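Long-range contact in HRDC domain-containing protein (Bifidobacterium adolescentis ATCC 15703, PDB 3CYM), which is uncharacterised but probably binds nucleic acid and trims it from the 3' end, as ribonuclease D-like exonucleases do: residues 19-30 with 67-77. Residues are numbered along the deposited sequence; the frame is centred on the assembly and turned at random.
Sequences NVIDTLPAFRDY and AGIGLLDPQAL
Ala67 sets its carbonyl O at the edge of the Tyr30 ring, 3.6 Å from CE1. Tyr30 OH donates to Gly68 O over 2.7 Å; this acceptor lies in the ring plane, while the hydroxyl is tilted 26° from the carbonyl plane. With chi1 at -168° the Tyr30 side chain extends away from the backbone N of helix 24-35 and lays the phenol against the strand, where Gly70 CA makes a CH-pi contact off-centre on one ring face, 3.9 Å from the centroid. One water joins Ile69 O and Leu71 N to Asn19 O. Leu71 O then accepts from Ile21 N, and Asp73 N donates almost straight (177°) to Ile21 O, hanging the short edge strand 20-21 in parallel on strand 68-72 of the mixed RNase H-like exonuclease sheet. Leu72 runs alongside Ile21, CD1 to CG2 3.6 Å, and the same methyl reaches the edge of Phe27, whose ring also meets Trp84 edge-to-face. Asp73 caps helix 74-79 through OD1 to Ala76 N; its OD2 forms a salt bridge with Arg159, and a water donating to both Asp73 OD2 and Asp22 OD1 bridges the two carboxylates. Ala76 CB touches Asp22 CB, and Leu77 divides its methyls, CD1 against Phe27 CD1 and CD2 3.5 Å from Thr23 O.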
ATOM      1  N   ASN A  19       2.153   3.618  26.852  1.00 20.49           N
ATOM      2  CA  ASN A  19       0.765   4.040  26.859  1.00 19.54           C
ATOM      3  C   ASN A  19       0.517   4.843  25.602  1.00 21.15           C
ATOM      4  O   ASN A  19       1.439   5.445  25.052  1.00 29.33           O
ATOM      5  CB  ASN A  19       0.456   4.919  28.073  1.00 24.56           C
ATOM      6  CG  ASN A  19       0.729   4.229  29.393  1.00 24.21           C
ATOM      7  OD1 ASN A  19       0.871   3.007  29.460  1.00 26.85           O
ATOM      8  ND2 ASN A  19       0.797   5.017  30.459  1.00 20.05           N
ATOM      9  N   VAL A  20      -0.724   4.856  25.146  1.00 18.24           N
ATOM     10  CA  VAL A  20      -1.094   5.643  23.979  1.00 23.45           C
ATOM     11  C   VAL A  20      -1.120   7.143  24.334  1.00 21.37           C
ATOM     12  O   VAL A  20      -1.531   7.532  25.429  1.00 21.51           O
ATOM     13  CB  VAL A  20      -2.423   5.123  23.342  1.00 22.98           C
ATOM     14  CG1 VAL A  20      -3.560   5.154  24.343  1.00 30.09           C
ATOM     15  CG2 VAL A  20      -2.786   5.876  22.065  1.00 24.97           C
ATOM     16  N   ILE A  21      -0.605   7.962  23.422  1.00 17.44           N
ATOM     17  CA  ILE A  21      -0.684   9.402  23.531  1.00 17.91           C
ATOM     18  C   ILE A  21      -1.958   9.856  22.819  1.00 20.74           C
ATOM     19  O   ILE A  21      -2.090   9.725  21.595  1.00 12.46           O
ATOM     20  CB  ILE A  21       0.566  10.080  22.958  1.00 16.44           C
ATOM     21  CG1 ILE A  21       1.795   9.684  23.786  1.00 20.54           C
ATOM     22  CG2 ILE A  21       0.403  11.575  22.978  1.00 18.82           C
ATOM     23  CD1 ILE A  21       3.125   9.914  23.107  1.00 14.55           C
ATOM     24  N   ASP A  22      -2.909  10.348  23.609  1.00 24.71           N
ATOM     25  CA  ASP A  22      -4.225  10.724  23.095  1.00 22.61           C
ATOM     26  C   ASP A  22      -4.765  12.029  23.669  1.00 24.53           C
ATOM     27  O   ASP A  22      -5.920  12.382  23.431  1.00 26.84           O
ATOM     28  CB  ASP A  22      -5.244   9.578  23.252  1.00 21.08           C
ATOM     29  CG  ASP A  22      -5.419   9.099  24.697  1.00 20.64           C
ATOM     30  OD1 ASP A  22      -5.943   7.974  24.856  1.00 25.00           O
ATOM     31  OD2 ASP A  22      -5.051   9.803  25.671  1.00 29.07           O
ATOM     32  N   THR A  23      -3.929  12.734  24.430  1.00 24.17           N
ATOM     33  CA  THR A  23      -4.285  14.056  24.954  1.00 25.58           C
ATOM     34  C   THR A  23      -3.298  15.123  24.473  1.00 30.89           C
ATOM     35  O   THR A  23      -2.145  14.812  24.161  1.00 32.18           O
ATOM     36  CB  THR A  23      -4.356  14.079  26.502  1.00 23.67           C
ATOM     37  OG1 THR A  23      -3.066  13.794  27.059  1.00 27.21           O
ATOM     38  CG2 THR A  23      -5.364  13.065  27.022  1.00 14.11           C
ATOM     39  N   LEU A  24      -3.762  16.371  24.399  1.00 30.91           N
ATOM     40  CA  LEU A  24      -2.899  17.500  24.045  1.00 27.52           C
ATOM     41  C   LEU A  24      -1.642  17.661  24.926  1.00 29.64           C
ATOM     42  O   LEU A  24      -0.549  17.787  24.367  1.00 32.06           O
ATOM     43  CB  LEU A  24      -3.688  18.818  23.937  1.00 31.57           C
ATOM     44  CG  LEU A  24      -2.909  20.075  23.515  1.00 26.92           C
ATOM     45  CD1 LEU A  24      -2.529  20.022  22.044  1.00 27.52           C
ATOM     46  CD2 LEU A  24      -3.690  21.348  23.824  1.00 23.83           C
ATOM     47  N   PRO A  25      -1.769  17.624  26.284  1.00 28.13           N
ATOM     48  CA  PRO A  25      -0.526  17.716  27.074  1.00 28.52           C
ATOM     49  C   PRO A  25       0.483  16.591  26.814  1.00 23.34           C
ATOM     50  O   PRO A  25       1.682  16.849  26.796  1.00 21.90           O
ATOM     51  CB  PRO A  25      -1.020  17.651  28.526  1.00 27.74           C
ATOM     52  CG  PRO A  25      -2.426  18.093  28.467  1.00 27.81           C
ATOM     53  CD  PRO A  25      -2.943  17.531  27.178  1.00 28.66           C
ATOM     54  N   ALA A  26      -0.002  15.372  26.586  1.00 23.53           N
ATOM     55  CA  ALA A  26       0.884  14.228  26.337  1.00 24.01           C
ATOM     56  C   ALA A  26       1.567  14.319  24.973  1.00 20.47           C
ATOM     57  O   ALA A  26       2.694  13.847  24.808  1.00 18.22           O
ATOM     58  CB  ALA A  26       0.129  12.920  26.473  1.00 27.00           C
ATOM     59  N   PHE A  27       0.872  14.936  24.015  1.00 22.25           N
ATOM     60  CA  PHE A  27       1.413  15.249  22.690  1.00 18.54           C
ATOM     61  C   PHE A  27       2.514  16.320  22.727  1.00 22.08           C
ATOM     62  O   PHE A  27       3.568  16.151  22.101  1.00 20.63           O
ATOM     63  CB  PHE A  27       0.279  15.680  21.747  1.00 20.76           C
ATOM     64  CG  PHE A  27       0.747  16.084  20.375  1.00 25.27           C
ATOM     65  CD1 PHE A  27       1.018  15.118  19.409  1.00 19.08           C
ATOM     66  CD2 PHE A  27       0.910  17.434  20.045  1.00 24.76           C
ATOM     67  CE1 PHE A  27       1.455  15.483  18.142  1.00 15.38           C
ATOM     68  CE2 PHE A  27       1.355  17.812  18.780  1.00 23.70           C
ATOM     69  CZ  PHE A  27       1.625  16.834  17.821  1.00 23.89           C
ATOM     70  N   ARG A  28       2.259  17.421  23.443  1.00 20.09           N
ATOM     71  CA  ARG A  28       3.240  18.493  23.596  1.00 17.25           C
ATOM     72  C   ARG A  28       4.466  17.995  24.360  1.00 21.84           C
ATOM     73  O   ARG A  28       5.568  18.486  24.141  1.00 22.69           O
ATOM     74  CB  ARG A  28       2.660  19.721  24.317  1.00 16.69           C
ATOM     75  CG  ARG A  28       1.320  20.255  23.801  1.00 19.93           C
ATOM     76  CD  ARG A  28       1.410  21.063  22.504  1.00 36.18           C
ATOM     77  NE  ARG A  28       1.527  22.510  22.726  1.00 43.29           N
ATOM     78  CZ  ARG A  28       2.605  23.244  22.434  1.00 46.50           C
ATOM     79  NH1 ARG A  28       3.687  22.681  21.904  1.00 40.64           N
ATOM     80  NH2 ARG A  28       2.605  24.552  22.674  1.00 42.62           N
ATOM     81  N   ASP A  29       4.265  17.028  25.252  1.00 18.64           N
ATOM     82  CA  ASP A  29       5.369  16.440  26.012  1.00 22.24           C
ATOM     83  C   ASP A  29       6.269  15.574  25.136  1.00 19.82           C
ATOM     84  O   ASP A  29       7.499  15.667  25.222  1.00 21.10           O
ATOM     85  CB  ASP A  29       4.862  15.617  27.206  1.00 23.92           C
ATOM     86  CG  ASP A  29       6.003  14.995  28.013  1.00 31.60           C
ATOM     87  OD1 ASP A  29       6.954  15.727  28.375  1.00 40.28           O
ATOM     88  OD2 ASP A  29       5.955  13.775  28.284  1.00 34.09           O
ATOM     89  N   TYR A  30       5.657  14.732  24.307  1.00 21.10           N
ATOM     90  CA  TYR A  30       6.415  13.866  23.405  1.00 20.40           C
ATOM     91  C   TYR A  30       7.164  14.665  22.353  1.00 15.98           C
ATOM     92  O   TYR A  30       8.301  14.347  22.050  1.00 17.29           O
ATOM     93  CB  TYR A  30       5.531  12.799  22.744  1.00 17.19           C
ATOM     94  CG  TYR A  30       6.338  11.730  22.037  1.00 15.19           C
ATOM     95  CD1 TYR A  30       7.151  10.861  22.756  1.00 15.04           C
ATOM     96  CD2 TYR A  30       6.299  11.594  20.647  1.00 14.56           C
ATOM     97  CE1 TYR A  30       7.899   9.876  22.118  1.00 12.45           C
ATOM     98  CE2 TYR A  30       7.046  10.605  20.004  1.00  6.17           C
ATOM     99  CZ  TYR A  30       7.846   9.757  20.746  1.00 13.81           C
ATOM    100  OH  TYR A  30       8.599   8.790  20.124  1.00 13.14           O
ATOM    101  N   ALA A  67      13.814   9.946  23.552  1.00 24.73           N
ATOM    102  CA  ALA A  67      12.392  10.232  23.649  1.00 19.75           C
ATOM    103  C   ALA A  67      11.609   8.949  23.861  1.00 16.33           C
ATOM    104  O   ALA A  67      10.515   8.973  24.413  1.00 15.62           O
ATOM    105  CB  ALA A  67      11.903  10.938  22.385  1.00 14.43           C
ATOM    106  N   GLY A  68      12.162   7.838  23.390  1.00 15.14           N
ATOM    107  CA  GLY A  68      11.499   6.547  23.491  1.00 19.37           C
ATOM    108  C   GLY A  68      10.363   6.409  22.504  1.00 15.69           C
ATOM    109  O   GLY A  68      10.281   7.162  21.536  1.00 20.62           O
ATOM    110  N   ILE A  69       9.481   5.450  22.759  1.00 18.47           N
ATOM    111  CA  ILE A  69       8.392   5.133  21.828  1.00 14.89           C
ATOM    112  C   ILE A  69       7.135   5.951  22.123  1.00 17.39           C
ATOM    113  O   ILE A  69       6.653   5.994  23.270  1.00 19.73           O
ATOM    114  CB  ILE A  69       8.074   3.597  21.808  1.00 17.98           C
ATOM    115  CG1 ILE A  69       9.335   2.780  21.470  1.00 10.93           C
ATOM    116  CG2 ILE A  69       6.929   3.276  20.846  1.00  2.14           C
ATOM    117  CD1 ILE A  69       9.173   1.260  21.582  1.00  9.95           C
ATOM    118  N   GLY A  70       6.634   6.628  21.088  1.00 18.85           N
ATOM    119  CA  GLY A  70       5.328   7.284  21.136  1.00 12.88           C
ATOM    120  C   GLY A  70       4.305   6.592  20.259  1.00 14.67           C
ATOM    121  O   GLY A  70       4.520   6.450  19.055  1.00 18.79           O
ATOM    122  N   LEU A  71       3.195   6.165  20.863  1.00 10.56           N
ATOM    123  CA  LEU A  71       2.055   5.621  20.129  1.00 16.67           C
ATOM    124  C   LEU A  71       0.959   6.674  20.113  1.00 15.82           C
ATOM    125  O   LEU A  71       0.317   6.916  21.124  1.00 17.97           O
ATOM    126  CB  LEU A  71       1.537   4.318  20.766  1.00 14.51           C
ATOM    127  CG  LEU A  71       2.526   3.183  21.051  1.00  7.81           C
ATOM    128  CD1 LEU A  71       1.788   1.963  21.502  1.00  2.00           C
ATOM    129  CD2 LEU A  71       3.330   2.850  19.827  1.00  3.22           C
ATOM    130  N   LEU A  72       0.750   7.304  18.964  1.00 14.09           N
ATOM    131  CA  LEU A  72      -0.077   8.495  18.905  1.00 15.66           C
ATOM    132  C   LEU A  72      -1.422   8.173  18.268  1.00 16.65           C
ATOM    133  O   LEU A  72      -1.477   7.638  17.162  1.00 17.74           O
ATOM    134  CB  LEU A  72       0.629   9.619  18.128  1.00 14.29           C
ATOM    135  CG  LEU A  72       1.933  10.380  18.502  1.00 21.33           C
ATOM    136  CD1 LEU A  72       1.776  11.397  19.605  1.00 16.94           C
ATOM    137  CD2 LEU A  72       3.141   9.515  18.795  1.00 18.23           C
ATOM    138  N   ASP A  73      -2.497   8.499  18.984  1.00 11.93           N
ATOM    139  CA  ASP A  73      -3.875   8.325  18.518  1.00 14.82           C
ATOM    140  C   ASP A  73      -4.280   9.544  17.688  1.00 16.93           C
ATOM    141  O   ASP A  73      -4.608  10.570  18.267  1.00 16.76           O
ATOM    142  CB  ASP A  73      -4.788   8.194  19.753  1.00 17.41           C
ATOM    143  CG  ASP A  73      -6.267   7.905  19.416  1.00 13.99           C
ATOM    144  OD1 ASP A  73      -6.734   8.097  18.274  1.00 15.01           O
ATOM    145  OD2 ASP A  73      -6.987   7.485  20.350  1.00 22.04           O
ATOM    146  N   PRO A  74      -4.288   9.429  16.336  1.00 20.51           N
ATOM    147  CA  PRO A  74      -4.553  10.593  15.477  1.00 22.34           C
ATOM    148  C   PRO A  74      -5.940  11.227  15.673  1.00 22.67           C
ATOM    149  O   PRO A  74      -6.050  12.452  15.705  1.00 20.84           O
ATOM    150  CB  PRO A  74      -4.420  10.024  14.053  1.00 20.23           C
ATOM    151  CG  PRO A  74      -3.626   8.768  14.208  1.00 15.11           C
ATOM    152  CD  PRO A  74      -4.066   8.214  15.527  1.00 22.07           C
ATOM    153  N   GLN A  75      -6.963  10.391  15.829  1.00 21.74           N
ATOM    154  CA  GLN A  75      -8.355  10.832  15.957  1.00 20.75           C
ATOM    155  C   GLN A  75      -8.604  11.587  17.260  1.00 22.34           C
ATOM    156  O   GLN A  75      -9.199  12.660  17.245  1.00 22.60           O
ATOM    157  CB  GLN A  75      -9.319   9.642  15.834  1.00 17.66           C
ATOM    158  CG  GLN A  75      -9.415   9.048  14.426  1.00 23.15           C
ATOM    159  CD  GLN A  75      -8.195   8.220  14.040  1.00 26.84           C
ATOM    160  OE1 GLN A  75      -7.461   7.733  14.904  1.00 33.38           O
ATOM    161  NE2 GLN A  75      -7.971   8.061  12.741  1.00 26.61           N
ATOM    162  N   ALA A  76      -8.127  11.031  18.372  1.00 22.24           N
ATOM    163  CA  ALA A  76      -8.178  11.711  19.665  1.00 21.13           C
ATOM    164  C   ALA A  76      -7.383  13.018  19.673  1.00 21.96           C
ATOM    165  O   ALA A  76      -7.821  13.995  20.268  1.00 20.76           O
ATOM    166  CB  ALA A  76      -7.692  10.795  20.770  1.00 19.24           C
ATOM    167  N   LEU A  77      -6.230  13.030  19.005  1.00 19.51           N
ATOM    168  CA  LEU A  77      -5.368  14.213  18.981  1.00 19.90           C
ATOM    169  C   LEU A  77      -5.910  15.315  18.082  1.00 18.72           C
ATOM    170  O   LEU A  77      -5.700  16.490  18.359  1.00 18.02           O
ATOM    171  CB  LEU A  77      -3.927  13.858  18.587  1.00 16.62           C
ATOM    172  CG  LEU A  77      -3.077  13.018  19.549  1.00 19.26           C
ATOM    173  CD1 LEU A  77      -1.745  12.638  18.903  1.00 18.71           C
ATOM    174  CD2 LEU A  77      -2.859  13.712  20.883  1.00 16.86           C
TER
HETATM  175  O   HOH W   1       3.577   6.338  23.727  1.00 15.10           O
HETATM  176  O   HOH W   2      -6.236   6.311  22.572  1.00 29.69           O